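Local coordinates for protein nidogen-1 (Mus musculus, PDB 1GL4) that links basement membrane components by binding laminin, collagen IV and perlecan, and probably takes part in contacts between cells and the extracellular matrix, at residues G180-I185 against T208-D213. Numbering follows the deposited sequence.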
loop_
_atom_site.group_PDB
_atom_site.type_symbol
_atom_site.label_atom_id
_atom_site.label_comp_id
_atom_site.label_asym_id
_atom_site.label_seq_id
_atom_site.Cartn_x
_atom_site.Cartn_y
_atom_site.Cartn_z
ATOM N N GLY A 180 18.650 -12.721 -7.632
ATOM C CA GLY A 180 17.792 -13.892 -7.647
ATOM C C GLY A 180 17.298 -14.379 -6.299
ATOM O O GLY A 180 16.540 -15.344 -6.228
ATOM N N ALA A 181 17.722 -13.721 -5.226
ATOM C CA ALA A 181 17.292 -14.105 -3.889
ATOM C C ALA A 181 15.886 -13.563 -3.630
ATOM O O ALA A 181 15.397 -12.703 -4.370
ATOM C CB ALA A 181 18.273 -13.558 -2.850
ATOM N N SER A 182 15.234 -14.077 -2.592
ATOM C CA SER A 182 13.893 -13.629 -2.225
ATOM C C SER A 182 13.906 -13.198 -0.756
ATOM O O SER A 182 14.851 -13.506 -0.029
ATOM C CB SER A 182 12.876 -14.753 -2.449
ATOM O OG SER A 182 13.262 -15.936 -1.769
ATOM N N VAL A 183 12.862 -12.491 -0.324
ATOM C CA VAL A 183 12.773 -11.997 1.051
ATOM C C VAL A 183 11.410 -12.270 1.703
ATOM O O VAL A 183 10.372 -12.206 1.043
ATOM C CB VAL A 183 13.048 -10.463 1.084
ATOM C CG1 VAL A 183 12.698 -9.889 2.439
ATOM C CG2 VAL A 183 14.510 -10.191 0.759
ATOM N N HIS A 184 11.416 -12.569 2.999
ATOM C CA HIS A 184 10.176 -12.833 3.729
ATOM C C HIS A 184 10.037 -11.984 4.992
ATOM O O HIS A 184 10.977 -11.856 5.781
ATOM C CB HIS A 184 10.076 -14.308 4.123
ATOM C CG HIS A 184 8.843 -14.631 4.912
ATOM N ND1 HIS A 184 7.570 -14.475 4.403
ATOM C CD2 HIS A 184 8.686 -15.078 6.181
ATOM C CE1 HIS A 184 6.684 -14.813 5.323
ATOM N NE2 HIS A 184 7.335 -15.182 6.412
ATOM N N ILE A 185 8.846 -11.425 5.176
ATOM C CA ILE A 185 8.530 -10.584 6.325
ATOM C C ILE A 185 7.298 -11.144 7.051
ATOM O O ILE A 185 6.247 -11.362 6.442
ATOM C CB ILE A 185 8.264 -9.126 5.857
ATOM C CG1 ILE A 185 9.565 -8.511 5.325
ATOM C CG2 ILE A 185 7.705 -8.286 7.003
ATOM C CD1 ILE A 185 9.361 -7.267 4.475
ATOM N N THR A 208 13.811 -12.059 6.633
ATOM C CA THR A 208 14.597 -13.213 6.227
ATOM C C THR A 208 14.957 -13.195 4.754
ATOM O O THR A 208 14.118 -12.882 3.913
ATOM C CB THR A 208 13.834 -14.516 6.512
ATOM O OG1 THR A 208 13.559 -14.607 7.912
ATOM C CG2 THR A 208 14.661 -15.737 6.077
ATOM N N VAL A 209 16.210 -13.534 4.453
ATOM C CA VAL A 209 16.689 -13.592 3.075
ATOM C C VAL A 209 16.903 -15.045 2.649
ATOM O O VAL A 209 17.691 -15.773 3.259
ATOM C CB VAL A 209 18.032 -12.844 2.897
ATOM C CG1 VAL A 209 18.518 -12.986 1.461
ATOM C CG2 VAL A 209 17.868 -11.373 3.254
ATOM N N MET A 210 16.190 -15.467 1.608
ATOM C CA MET A 210 16.321 -16.821 1.080
ATOM C C MET A 210 17.229 -16.770 -0.151
ATOM O O MET A 210 16.998 -15.979 -1.072
ATOM C CB MET A 210 14.951 -17.381 0.699
ATOM C CG MET A 210 13.989 -17.531 1.866
ATOM S SD MET A 210 12.393 -18.220 1.348
ATOM C CE MET A 210 12.785 -19.985 1.332
ATOM N N GLU A 211 18.261 -17.609 -0.156
ATOM C CA GLU A 211 19.229 -17.665 -1.253
ATOM C C GLU A 211 18.615 -18.083 -2.594
ATOM O O GLU A 211 17.595 -18.767 -2.629
ATOM C CB GLU A 211 20.372 -18.613 -0.877
ATOM C CG GLU A 211 21.253 -18.100 0.257
ATOM C CD GLU A 211 22.169 -16.964 -0.185
ATOM O OE1 GLU A 211 22.870 -17.143 -1.203
ATOM O OE2 GLU A 211 22.196 -15.900 0.479
ATOM N N PRO A 212 19.243 -17.675 -3.715
ATOM C CA PRO A 212 18.796 -17.977 -5.082
ATOM C C PRO A 212 18.297 -19.403 -5.260
ATOM O O PRO A 212 18.986 -20.362 -4.913
ATOM C CB PRO A 212 20.036 -17.689 -5.921
ATOM C CG PRO A 212 20.649 -16.547 -5.199
ATOM C CD PRO A 212 20.538 -16.969 -3.744
ATOM N N ASP A 213 17.093 -19.529 -5.808
ATOM C CA ASP A 213 16.472 -20.828 -6.026
ATOM C C ASP A 213 17.164 -21.636 -7.122
ATOM O O ASP A 213 16.688 -21.703 -8.257
ATOM C CB ASP A 213 14.991 -20.639 -6.364
ATOM C CG ASP A 213 14.282 -21.950 -6.633
ATOM O OD1 ASP A 213 14.382 -22.868 -5.789
ATOM O OD2 ASP A 213 13.621 -22.059 -7.688
HETATM O O HOH W 1 16.158 -17.329 -7.825
HETATM O O HOH W 2 14.799 -17.476 -3.490
#
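Ser182 and Met210 exchange two backbone hydrogen bonds, and His184 and Thr208 do the same, at the open end of a β-hairpin (182-195 with 198-210) in the GFP-like G2 β-barrel of nidogen-1. Between them Val183 and Val209 form a non-hydrogen-bonded antiparallel pair. The hairpin illustrates how alternation sorts side chains in a barrel wall. The two valines are buried, with Val183 CG2 4.3 Å from Val209 CG2; in both residues this methyl is anti to the carbonyl carbon, beside the backbone N, and it is through these branches that the pair touches. Val183 also packs on Leu103 and Val258, and Val209 on His223 of the adjoining strand. Ser182, His184, Thr208 and Met210 point to the other, more open face. There Ser182 OG sits between its backbone N and carbonyl carbon (chi1 54°), which brings it alongside Met210 CB at 3.3 Å, while the bend at chi3 (83°) carries the terminal methyl CE away, with Met210 SD still 4.0 Å from Ser182 OG. Beyond the last pair, Ala181 CB lies 3.3 Å from Met210 O and touches the Pro212 ring at CD, 4.2 Å away. One water joins Ser182 OG to Glu211 O; another donates to Gly180 O at 2.6 Å and accepts from Asp213 N.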